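Local coordinates for aminopentol aminotransferase (Sphingopyxis macrogoltabida, PDB 6HBS), which transfers the amino group of aminopentol, the hydrolysis product of the mycotoxin fumonisin B1, to pyruvate with the help of pyridoxal 5'-phosphate, at residues Y170-S179 with A206-A216; L226-R237 with I249-F260. All coordinates share one frame; numbering follows the deposited sequence.

Overall arrangement
The two contacts illustrate how layers of an alpha/beta fold pack from a peripheral helix pair to the cofactor-bearing sheet. Interaction 1 joins the starts of helices 175-184 and 210-223 away from the active site, although the side chain of Tyr-172 comes within about 10 Å of pyridoxal phosphate. Interaction 2 pairs neighbouring strands of the central sheet and holds Lys-258, which bears the cofactor. The centres of interactions 1 and 2 are about 17 Å apart. Helix 210-223 runs on into strand 226-230, and the layers meet directly: Ala-216 CB lies 4.0 Å from Leu-227 CD1, and Arg-214 CG is 3.8 Å from Ile-249 CD1. Interaction 1 thus builds on a helix that covers part of interaction 2.

Interaction 1 (Y170-S179 with A206-A216); sequences YTYNDAQSLS and ALAQLEFARTA
Phe-212 lays one face of its ring against the backbone of Asn-173, whose N sits over the ring centre and whose CA is 3.5 Å from Phe-212 CG. With CG anti to the backbone N (chi1 164°), the phenyl group leaves its helix for the facing strand end and turn, where Tyr-170 and Tyr-172 meet it. Its edge, led by CE2, approaches the face of Tyr-172 in an edge-to-face pair, centroids 4.9 Å apart and planes at 55°. Tyr-170 meets it rim to rim, CE2 to Phe-212 CE1 at 3.5 Å. The tyrosine hydroxyls bond to Phe-193 O (Tyr-170) and Thr-195 O (Tyr-172), tying this aromatic cluster to the end of strand 189-194 and the residues after it.

The surroundings are those of the large domain of fold-type I aminotransferases, with helices packed on a mostly parallel sheet; here helix segments 175-179 and 210-216 run nearly parallel, their axes 9.2 Å apart at closest approach. Asn-173 lies in a type II turn that leads to Asp-174, the N-cap of the first helix. The flat amide of Asn-173 grips the chain before the second helix: Asn-173 OD1 accepts from Gln-209 N at 2.8 Å, while Asn-173 ND2 donates to Leu-207 O at 2.8 Å. Farther along, Ala-175 CB rests 3.5 Å from Thr-215 OG1, and Leu-178 presses CD2 onto Ala-216 CB at 3.6 Å.

Interaction 2 (L226-R237 with I249-F260); sequences LLVVDDVRAGFR and IEPDLSCWGKCF. With PLP (pyridoxal-5'-phosphate), chain C.
Val-229 N donates to Leu-253 O and Val-229 O accepts from Cys-255 N, both at 3.0 Å, a two-way pairing that sets strands 226-230 and 253-256 parallel in the central sheet. Packing is close along this ladder. Val-228 touches Leu-253 and Cys-255 on one face; on the other, Val-229 CG2 meets Pro-251 CB at 3.7 Å. At the strand start, Leu-227 N donates to Asp-252 OD2, a carboxylate also salt-bridged to Arg-217 and Lys-274. The partly exposed Glu-250, just before Pro-251, points away to a salt bridge with Arg-107.

Beyond Asp-231 the partners spread into loops. Trp-256 fills part of the divergence: Asp-231 CB stands over its six-membered ring in a CH-pi contact, and Phe-236 CE2 touches CZ3 of Trp-256 at 3.5 Å, the rings inclined by 37°. Trp-256 NE1 donates to Ser-254 OG, which also bonds to His-108. Were Trp-256 replaced by an alanine, a gap would probably open beside Asp-231 CB, leaving Phe-236 freer to turn and Ser-254 OG without the indole N-H. This looser part is still buried; a water bridges Gly-257 N and Asp-231 O where the backbones separate.

The diverging ends contribute part of the cofactor site, which Gly-118, Ser-119 and, from the second subunit, Ser-287 help to complete. Asp-230 OD2 lies 2.7 Å from N1 of pyridoxal phosphate, and His-146 also bonds to this oxygen. Val-232 CG1 comes within 3.6 Å of cofactor C4. Arg-233, bent at chi3 (-64°), donates from NE to O3 of pyridoxal phosphate at 2.8 Å, the oxygen lying at the guanidinium edge. Lys-258 NZ is covalently joined to cofactor C4A, the internal aldimine; as in related aminotransferases, the Asp-230 carboxylate beside N1 probably supports the ring as an electron sink.

Interaction 1 (Y170-S179 with A206-A216)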
loop_
_atom_site.group_PDB
_atom_site.type_symbol
_atom_site.label_atom_id
_atom_site.label_comp_id
_atom_site.label_asym_id
_atom_site.label_seq_id
_atom_site.Cartn_x
_atom_site.Cartn_y
_atom_site.Cartn_z
ATOM N N TYR A 170 4.669 -18.732 -19.398
ATOM C CA TYR A 170 4.350 -20.127 -19.645
ATOM C C TYR A 170 2.821 -20.266 -19.562
ATOM O O TYR A 170 2.139 -19.357 -19.094
ATOM C CB TYR A 170 5.063 -21.050 -18.651
ATOM C CG TYR A 170 4.645 -20.844 -17.208
ATOM C CD1 TYR A 170 5.279 -19.925 -16.379
ATOM C CD2 TYR A 170 3.577 -21.534 -16.680
ATOM C CE1 TYR A 170 4.872 -19.721 -15.067
ATOM C CE2 TYR A 170 3.160 -21.356 -15.370
ATOM C CZ TYR A 170 3.802 -20.442 -14.555
ATOM O OH TYR A 170 3.328 -20.254 -13.270
ATOM N N THR A 171 2.294 -21.404 -20.021
ATOM C CA THR A 171 0.835 -21.719 -19.906
ATOM C C THR A 171 0.567 -22.382 -18.558
ATOM O O THR A 171 1.169 -23.394 -18.221
ATOM C CB THR A 171 0.368 -22.637 -21.043
ATOM O OG1 THR A 171 0.677 -21.903 -22.214
ATOM C CG2 THR A 171 -1.111 -22.966 -20.993
ATOM N N TYR A 172 -0.354 -21.807 -17.783
ATOM C CA TYR A 172 -0.686 -22.348 -16.486
ATOM C C TYR A 172 -1.132 -23.799 -16.655
ATOM O O TYR A 172 -1.887 -24.079 -17.573
ATOM C CB TYR A 172 -1.799 -21.536 -15.793
ATOM C CG TYR A 172 -1.951 -21.896 -14.335
ATOM C CD1 TYR A 172 -1.099 -21.362 -13.373
ATOM C CD2 TYR A 172 -2.916 -22.792 -13.909
ATOM C CE1 TYR A 172 -1.214 -21.693 -12.030
ATOM C CE2 TYR A 172 -3.053 -23.117 -12.569
ATOM C CZ TYR A 172 -2.213 -22.555 -11.621
ATOM O OH TYR A 172 -2.308 -22.929 -10.316
ATOM N N ASN A 173 -0.704 -24.679 -15.728
ATOM C CA ASN A 173 -1.118 -26.062 -15.657
ATOM C C ASN A 173 -0.505 -26.890 -16.797
ATOM O O ASN A 173 -0.950 -28.013 -17.026
ATOM C CB ASN A 173 -2.646 -26.242 -15.591
ATOM C CG ASN A 173 -3.116 -26.467 -14.166
ATOM O OD1 ASN A 173 -2.300 -26.808 -13.315
ATOM N ND2 ASN A 173 -4.411 -26.319 -13.907
ATOM N N ASP A 174 0.536 -26.369 -17.449
ATOM C CA ASP A 174 1.191 -27.054 -18.580
ATOM C C ASP A 174 2.664 -27.265 -18.204
ATOM O O ASP A 174 3.494 -26.336 -18.363
ATOM C CB ASP A 174 0.973 -26.265 -19.873
ATOM C CG ASP A 174 1.514 -26.958 -21.124
ATOM O OD1 ASP A 174 2.380 -27.847 -20.979
ATOM O OD2 ASP A 174 1.068 -26.598 -22.210
ATOM N N ALA A 175 2.968 -28.456 -17.682
ATOM C CA ALA A 175 4.317 -28.822 -17.225
ATOM C C ALA A 175 5.357 -28.679 -18.366
ATOM O O ALA A 175 6.470 -28.189 -18.150
ATOM C CB ALA A 175 4.290 -30.231 -16.691
ATOM N N GLN A 176 4.972 -29.056 -19.591
ATOM C CA GLN A 176 5.879 -28.950 -20.757
ATOM C C GLN A 176 6.195 -27.475 -21.024
ATOM O O GLN A 176 7.331 -27.140 -21.242
ATOM C CB GLN A 176 5.280 -29.637 -21.997
ATOM C CG GLN A 176 6.195 -29.634 -23.232
ATOM C CD GLN A 176 7.505 -30.361 -23.028
ATOM O OE1 GLN A 176 7.558 -31.484 -22.523
ATOM N NE2 GLN A 176 8.588 -29.720 -23.412
ATOM N N SER A 177 5.170 -26.615 -20.982
ATOM C CA SER A 177 5.288 -25.172 -21.216
ATOM C C SER A 177 6.265 -24.569 -20.204
ATOM O O SER A 177 7.123 -23.766 -20.553
ATOM C CB SER A 177 3.938 -24.495 -21.115
ATOM O OG SER A 177 4.022 -23.140 -21.465
ATOM N N LEU A 178 6.106 -24.946 -18.931
ATOM C CA LEU A 178 6.973 -24.406 -17.889
ATOM C C LEU A 178 8.416 -24.889 -18.088
ATOM O O LEU A 178 9.343 -24.092 -18.002
ATOM C CB LEU A 178 6.430 -24.830 -16.525
ATOM C CG LEU A 178 7.223 -24.273 -15.342
ATOM C CD1 LEU A 178 7.444 -22.770 -15.465
ATOM C CD2 LEU A 178 6.547 -24.644 -14.040
ATOM N N SER A 179 8.602 -26.204 -18.306
ATOM C CA SER A 179 9.915 -26.781 -18.620
ATOM C C SER A 179 10.561 -25.991 -19.760
ATOM O O SER A 179 11.719 -25.575 -19.666
ATOM C CB SER A 179 9.829 -28.249 -18.992
ATOM O OG SER A 179 9.178 -28.995 -17.981
ATOM N N ALA A 206 -9.673 -23.446 -12.732
ATOM C CA ALA A 206 -9.161 -24.783 -12.748
ATOM C C ALA A 206 -8.215 -24.970 -11.571
ATOM O O ALA A 206 -7.377 -24.081 -11.310
ATOM C CB ALA A 206 -8.452 -25.019 -14.058
ATOM N N LEU A 207 -8.326 -26.123 -10.903
ATOM C CA LEU A 207 -7.412 -26.507 -9.849
ATOM C C LEU A 207 -6.007 -26.747 -10.428
ATOM O O LEU A 207 -5.858 -27.086 -11.625
ATOM C CB LEU A 207 -7.927 -27.777 -9.174
ATOM C CG LEU A 207 -9.349 -27.706 -8.609
ATOM C CD1 LEU A 207 -9.687 -28.986 -7.873
ATOM C CD2 LEU A 207 -9.542 -26.516 -7.697
ATOM N N ALA A 208 -4.971 -26.571 -9.587
ATOM C CA ALA A 208 -3.589 -26.842 -10.027
ATOM C C ALA A 208 -3.453 -28.347 -10.213
ATOM O O ALA A 208 -3.974 -29.118 -9.396
ATOM C CB ALA A 208 -2.553 -26.355 -9.049
ATOM N N GLN A 209 -2.761 -28.722 -11.285
ATOM C CA GLN A 209 -2.472 -30.100 -11.571
ATOM C C GLN A 209 -1.163 -30.444 -10.863
ATOM O O GLN A 209 -0.201 -29.681 -10.874
ATOM C CB GLN A 209 -2.398 -30.347 -13.079
ATOM C CG GLN A 209 -3.764 -30.375 -13.749
ATOM C CD GLN A 209 -3.742 -30.139 -15.242
ATOM O OE1 GLN A 209 -2.746 -30.367 -15.935
ATOM N NE2 GLN A 209 -4.878 -29.692 -15.761
ATOM N N LEU A 210 -1.150 -31.639 -10.277
ATOM C CA LEU A 210 -0.034 -32.140 -9.541
ATOM C C LEU A 210 1.230 -32.123 -10.414
ATOM O O LEU A 210 2.288 -31.713 -9.961
ATOM C CB LEU A 210 -0.413 -33.552 -9.095
ATOM C CG LEU A 210 0.560 -34.237 -8.149
ATOM C CD1 LEU A 210 0.910 -33.337 -6.972
ATOM C CD2 LEU A 210 -0.022 -35.567 -7.674
ATOM N N GLU A 211 1.128 -32.562 -11.674
ATOM C CA GLU A 211 2.326 -32.697 -12.473
ATOM C C GLU A 211 2.889 -31.296 -12.722
ATOM O O GLU A 211 4.104 -31.128 -12.775
ATOM C CB GLU A 211 2.095 -33.488 -13.767
ATOM C CG GLU A 211 3.116 -34.608 -13.947
ATOM C CD GLU A 211 3.374 -35.440 -12.690
ATOM O OE1 GLU A 211 4.509 -35.392 -12.168
ATOM O OE2 GLU A 211 2.434 -36.106 -12.202
ATOM N N PHE A 212 1.999 -30.306 -12.852
ATOM C CA PHE A 212 2.429 -28.924 -13.098
ATOM C C PHE A 212 3.224 -28.425 -11.878
ATOM O O PHE A 212 4.302 -27.890 -12.012
ATOM C CB PHE A 212 1.232 -28.054 -13.487
ATOM C CG PHE A 212 1.517 -26.579 -13.386
ATOM C CD1 PHE A 212 2.381 -25.965 -14.278
ATOM C CD2 PHE A 212 0.956 -25.815 -12.371
ATOM C CE1 PHE A 212 2.652 -24.606 -14.186
ATOM C CE2 PHE A 212 1.227 -24.457 -12.280
ATOM C CZ PHE A 212 2.086 -23.855 -13.170
ATOM N N ALA A 213 2.672 -28.639 -10.681
ATOM C CA ALA A 213 3.246 -28.144 -9.421
ATOM C C ALA A 213 4.589 -28.828 -9.132
ATOM O O ALA A 213 5.533 -28.166 -8.741
ATOM C CB ALA A 213 2.243 -28.321 -8.291
ATOM N N ARG A 214 4.670 -30.150 -9.354
ATOM C CA ARG A 214 5.909 -30.879 -9.184
ATOM C C ARG A 214 6.972 -30.360 -10.152
ATOM O O ARG A 214 8.094 -30.142 -9.782
ATOM C CB ARG A 214 5.697 -32.377 -9.391
ATOM C CG ARG A 214 5.036 -33.046 -8.204
ATOM C CD ARG A 214 4.476 -34.403 -8.567
ATOM N NE ARG A 214 3.904 -34.996 -7.368
ATOM C CZ ARG A 214 3.249 -36.159 -7.325
ATOM N NH1 ARG A 214 2.811 -36.730 -8.439
ATOM N NH2 ARG A 214 3.044 -36.745 -6.156
ATOM N N THR A 215 6.608 -30.158 -11.413
ATOM C CA THR A 215 7.565 -29.657 -12.349
ATOM C C THR A 215 8.069 -28.259 -11.921
ATOM O O THR A 215 9.243 -27.963 -12.041
ATOM C CB THR A 215 6.987 -29.618 -13.757
ATOM O OG1 THR A 215 6.574 -30.947 -14.076
ATOM C CG2 THR A 215 7.991 -29.080 -14.756
ATOM N N ALA A 216 7.184 -27.396 -11.412
ATOM C CA ALA A 216 7.637 -26.091 -10.949
ATOM C C ALA A 216 8.704 -26.289 -9.869
ATOM O O ALA A 216 9.774 -25.647 -9.897
ATOM C CB ALA A 216 6.450 -25.272 -10.464
#

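Interaction 2 (L226-R237 with I249-F260)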
loop_
_atom_site.group_PDB
_atom_site.type_symbol
_atom_site.label_atom_id
_atom_site.label_comp_id
_atom_site.label_asym_id
_atom_site.label_seq_id
_atom_site.Cartn_x
_atom_site.Cartn_y
_atom_site.Cartn_z
ATOM N N LEU A 226 13.869 -19.387 -7.438
ATOM C CA LEU A 226 12.904 -19.463 -6.311
ATOM C C LEU A 226 11.502 -19.732 -6.834
ATOM O O LEU A 226 11.037 -19.032 -7.735
ATOM C CB LEU A 226 12.914 -18.149 -5.531
ATOM C CG LEU A 226 14.242 -17.751 -4.903
ATOM C CD1 LEU A 226 14.055 -16.546 -3.984
ATOM C CD2 LEU A 226 14.857 -18.891 -4.141
ATOM N N LEU A 227 10.818 -20.681 -6.182
ATOM C CA LEU A 227 9.402 -20.927 -6.390
ATOM C C LEU A 227 8.599 -19.986 -5.490
ATOM O O LEU A 227 8.743 -20.012 -4.271
ATOM C CB LEU A 227 9.034 -22.381 -6.083
ATOM C CG LEU A 227 7.565 -22.720 -6.324
ATOM C CD1 LEU A 227 7.156 -22.379 -7.746
ATOM C CD2 LEU A 227 7.270 -24.172 -6.009
ATOM N N VAL A 228 7.768 -19.174 -6.123
ATOM C CA VAL A 228 6.949 -18.189 -5.445
ATOM C C VAL A 228 5.479 -18.556 -5.663
ATOM O O VAL A 228 4.985 -18.521 -6.794
ATOM C CB VAL A 228 7.229 -16.776 -5.970
ATOM C CG1 VAL A 228 6.451 -15.757 -5.151
ATOM C CG2 VAL A 228 8.729 -16.443 -5.995
ATOM N N VAL A 229 4.759 -18.862 -4.577
ATOM C CA VAL A 229 3.317 -19.068 -4.701
ATOM C C VAL A 229 2.623 -17.762 -4.326
ATOM O O VAL A 229 2.812 -17.267 -3.222
ATOM C CB VAL A 229 2.838 -20.246 -3.850
ATOM C CG1 VAL A 229 1.333 -20.249 -3.684
ATOM C CG2 VAL A 229 3.308 -21.561 -4.431
ATOM N N ASP A 230 1.802 -17.226 -5.235
ATOM C CA ASP A 230 1.052 -16.022 -4.959
ATOM C C ASP A 230 -0.287 -16.416 -4.328
ATOM O O ASP A 230 -1.209 -16.743 -5.039
ATOM C CB ASP A 230 0.908 -15.159 -6.205
ATOM C CG ASP A 230 0.160 -13.881 -5.954
ATOM O OD1 ASP A 230 -0.363 -13.727 -4.821
ATOM O OD2 ASP A 230 0.019 -13.103 -6.914
ATOM N N ASP A 231 -0.352 -16.342 -2.989
ATOM C CA ASP A 231 -1.506 -16.757 -2.204
ATOM C C ASP A 231 -2.305 -15.542 -1.733
ATOM O O ASP A 231 -3.084 -15.670 -0.761
ATOM C CB ASP A 231 -1.113 -17.619 -1.013
ATOM C CG ASP A 231 -1.685 -19.021 -1.069
ATOM O OD1 ASP A 231 -2.842 -19.176 -1.560
ATOM O OD2 ASP A 231 -0.998 -19.935 -0.565
ATOM N N VAL A 232 -2.168 -14.406 -2.443
ATOM C CA VAL A 232 -2.854 -13.184 -2.019
ATOM C C VAL A 232 -4.379 -13.391 -2.085
ATOM O O VAL A 232 -5.126 -12.887 -1.218
ATOM C CB VAL A 232 -2.387 -11.963 -2.843
ATOM C CG1 VAL A 232 -3.315 -10.768 -2.621
ATOM C CG2 VAL A 232 -0.951 -11.597 -2.502
ATOM N N ARG A 233 -4.845 -14.067 -3.147
ATOM C CA ARG A 233 -6.244 -14.260 -3.379
ATOM C C ARG A 233 -6.798 -15.487 -2.636
ATOM O O ARG A 233 -7.896 -15.409 -2.017
ATOM C CB ARG A 233 -6.583 -14.366 -4.864
ATOM C CG ARG A 233 -8.036 -13.989 -5.121
ATOM C CD ARG A 233 -8.471 -14.072 -6.566
ATOM N NE ARG A 233 -7.762 -13.116 -7.400
ATOM C CZ ARG A 233 -7.999 -12.897 -8.691
ATOM N NH1 ARG A 233 -9.117 -13.344 -9.248
ATOM N NH2 ARG A 233 -7.134 -12.190 -9.409
ATOM N N ALA A 234 -6.106 -16.625 -2.736
ATOM C CA ALA A 234 -6.647 -17.917 -2.229
ATOM C C ALA A 234 -6.235 -18.206 -0.774
ATOM O O ALA A 234 -6.788 -19.108 -0.153
ATOM C CB ALA A 234 -6.189 -19.031 -3.143
ATOM N N GLY A 235 -5.245 -17.471 -0.243
ATOM C CA GLY A 235 -4.705 -17.775 1.048
ATOM C C GLY A 235 -5.814 -17.807 2.109
ATOM O O GLY A 235 -6.685 -16.943 2.140
ATOM N N PHE A 236 -5.820 -18.897 2.879
ATOM C CA PHE A 236 -6.695 -19.182 4.003
ATOM C C PHE A 236 -8.125 -19.529 3.586
ATOM O O PHE A 236 -8.956 -19.779 4.470
ATOM C CB PHE A 236 -6.703 -18.044 5.026
ATOM C CG PHE A 236 -5.348 -17.865 5.635
ATOM C CD1 PHE A 236 -4.730 -18.922 6.261
ATOM C CD2 PHE A 236 -4.704 -16.636 5.603
ATOM C CE1 PHE A 236 -3.488 -18.759 6.840
ATOM C CE2 PHE A 236 -3.467 -16.482 6.206
ATOM C CZ PHE A 236 -2.865 -17.534 6.815
ATOM N N ARG A 237 -8.411 -19.616 2.288
ATOM C CA ARG A 237 -9.675 -20.214 1.853
ATOM C C ARG A 237 -9.428 -21.612 1.228
ATOM O O ARG A 237 -10.374 -22.344 0.956
ATOM C CB ARG A 237 -10.438 -19.268 0.923
ATOM C CG ARG A 237 -11.259 -18.196 1.624
ATOM C CD ARG A 237 -12.098 -17.450 0.611
ATOM N NE ARG A 237 -12.873 -16.391 1.203
ATOM C CZ ARG A 237 -12.432 -15.144 1.380
ATOM N NH1 ARG A 237 -11.166 -14.859 1.094
ATOM N NH2 ARG A 237 -13.256 -14.203 1.834
ATOM N N ILE A 249 3.711 -29.752 -2.125
ATOM C CA ILE A 249 4.715 -28.909 -2.767
ATOM C C ILE A 249 4.853 -27.619 -1.954
ATOM O O ILE A 249 3.888 -26.860 -1.880
ATOM C CB ILE A 249 4.346 -28.604 -4.231
ATOM C CG1 ILE A 249 4.208 -29.881 -5.060
ATOM C CG2 ILE A 249 5.359 -27.643 -4.841
ATOM C CD1 ILE A 249 5.516 -30.596 -5.287
ATOM N N GLU A 250 6.054 -27.391 -1.404
ATOM C CA GLU A 250 6.374 -26.185 -0.634
ATOM C C GLU A 250 7.154 -25.201 -1.493
ATOM O O GLU A 250 8.198 -25.516 -2.059
ATOM C CB GLU A 250 7.161 -26.518 0.630
ATOM C CG GLU A 250 6.357 -27.307 1.637
ATOM C CD GLU A 250 7.078 -27.606 2.942
ATOM O OE1 GLU A 250 6.537 -28.387 3.744
ATOM O OE2 GLU A 250 8.159 -27.038 3.167
ATOM N N PRO A 251 6.690 -23.937 -1.591
ATOM C CA PRO A 251 7.471 -22.913 -2.270
ATOM C C PRO A 251 8.657 -22.432 -1.413
ATOM O O PRO A 251 8.779 -22.779 -0.238
ATOM C CB PRO A 251 6.436 -21.804 -2.479
ATOM C CG PRO A 251 5.545 -21.937 -1.255
ATOM C CD PRO A 251 5.436 -23.431 -1.027
ATOM N N ASP A 252 9.491 -21.597 -2.017
ATOM C CA ASP A 252 10.528 -20.858 -1.322
ATOM C C ASP A 252 9.960 -19.563 -0.726
ATOM O O ASP A 252 10.345 -19.200 0.371
ATOM C CB ASP A 252 11.673 -20.542 -2.264
ATOM C CG ASP A 252 12.234 -21.826 -2.863
ATOM O OD1 ASP A 252 12.493 -22.724 -2.078
ATOM O OD2 ASP A 252 12.292 -21.938 -4.087
ATOM N N LEU A 253 9.112 -18.862 -1.482
ATOM C CA LEU A 253 8.435 -17.636 -1.025
ATOM C C LEU A 253 6.940 -17.832 -1.243
ATOM O O LEU A 253 6.525 -18.446 -2.204
ATOM C CB LEU A 253 8.880 -16.412 -1.836
ATOM C CG LEU A 253 10.372 -16.078 -1.901
ATOM C CD1 LEU A 253 10.610 -14.879 -2.785
ATOM C CD2 LEU A 253 10.966 -15.824 -0.522
ATOM N N SER A 254 6.137 -17.240 -0.378
ATOM C CA SER A 254 4.711 -17.128 -0.624
ATOM C C SER A 254 4.283 -15.701 -0.273
ATOM O O SER A 254 4.779 -15.114 0.700
ATOM C CB SER A 254 3.929 -18.168 0.153
ATOM O OG SER A 254 4.252 -18.134 1.535
ATOM N N CYS A 255 3.352 -15.183 -1.065
ATOM C CA CYS A 255 2.806 -13.866 -0.951
ATOM C C CYS A 255 1.373 -13.975 -0.427
ATOM O O CYS A 255 0.565 -14.820 -0.904
ATOM C CB CYS A 255 2.781 -13.167 -2.303
ATOM S SG CYS A 255 4.404 -13.021 -3.099
ATOM N N TRP A 256 1.053 -13.112 0.537
ATOM C CA TRP A 256 -0.211 -13.145 1.260
ATOM C C TRP A 256 -0.769 -11.727 1.355
ATOM O O TRP A 256 -0.017 -10.741 1.342
ATOM C CB TRP A 256 -0.023 -13.711 2.656
ATOM C CG TRP A 256 0.511 -15.099 2.687
ATOM C CD1 TRP A 256 1.809 -15.482 2.543
ATOM C CD2 TRP A 256 -0.231 -16.286 2.960
ATOM N NE1 TRP A 256 1.916 -16.841 2.657
ATOM C CE2 TRP A 256 0.688 -17.360 2.923
ATOM C CE3 TRP A 256 -1.583 -16.560 3.206
ATOM C CZ2 TRP A 256 0.296 -18.673 3.150
ATOM C CZ3 TRP A 256 -1.965 -17.864 3.418
ATOM C CH2 TRP A 256 -1.043 -18.904 3.367
ATOM N N GLY A 257 -2.099 -11.643 1.419
ATOM C CA GLY A 257 -2.768 -10.359 1.586
ATOM C C GLY A 257 -4.260 -10.577 1.665
ATOM O O GLY A 257 -4.711 -11.679 2.074
ATOM N N LYS A 258 -4.999 -9.522 1.342
ATOM C CA LYS A 258 -6.479 -9.440 1.329
ATOM C C LYS A 258 -7.090 -9.713 2.713
ATOM O O LYS A 258 -7.657 -8.808 3.295
ATOM C CB LYS A 258 -7.084 -10.308 0.210
ATOM C CG LYS A 258 -6.882 -9.683 -1.176
ATOM C CD LYS A 258 -7.501 -10.374 -2.391
ATOM C CE LYS A 258 -7.494 -9.499 -3.648
ATOM N NZ LYS A 258 -6.228 -9.551 -4.452
ATOM N N CYS A 259 -7.074 -10.963 3.172
ATOM C CA CYS A 259 -8.021 -11.384 4.188
ATOM C C CYS A 259 -7.359 -11.805 5.494
ATOM O O CYS A 259 -8.090 -12.090 6.428
ATOM C CB CYS A 259 -8.899 -12.524 3.680
ATOM S SG CYS A 259 -8.077 -14.133 3.681
ATOM N N PHE A 260 -6.031 -11.755 5.632
ATOM C CA PHE A 260 -5.436 -12.290 6.897
ATOM C C PHE A 260 -5.540 -11.315 8.086
ATOM O O PHE A 260 -5.154 -11.663 9.201
ATOM C CB PHE A 260 -4.036 -12.862 6.706
ATOM C CG PHE A 260 -2.900 -11.910 6.461
ATOM C CD1 PHE A 260 -2.327 -11.194 7.501
ATOM C CD2 PHE A 260 -2.354 -11.784 5.196
ATOM C CE1 PHE A 260 -1.270 -10.333 7.259
ATOM C CE2 PHE A 260 -1.287 -10.933 4.962
ATOM C CZ PHE A 260 -0.727 -10.222 5.995
HETATM N N1 PLP C . -1.936 -11.303 -6.463
HETATM C C2 PLP C . -3.152 -11.879 -6.588
HETATM C C2A PLP C . -3.300 -13.345 -6.918
HETATM C C3 PLP C . -4.346 -11.080 -6.328
HETATM O O3 PLP C . -5.577 -11.626 -6.430
HETATM C C4 PLP C . -4.193 -9.659 -5.942
HETATM C C4A PLP C . -5.430 -8.880 -5.667
HETATM C C5 PLP C . -2.797 -9.130 -5.904
HETATM C C6 PLP C . -1.743 -10.004 -6.144
HETATM C C5A PLP C . -2.477 -7.680 -5.545
HETATM O O4P PLP C . -3.008 -7.322 -4.244
HETATM P P PLP C . -3.399 -5.767 -4.092
HETATM O O1P PLP C . -4.557 -5.489 -4.939
HETATM O O2P PLP C . -2.194 -5.023 -4.593
HETATM O O3P PLP C . -3.676 -5.693 -2.606
HETATM O O HOH W 1 -3.414 -14.219 1.594
#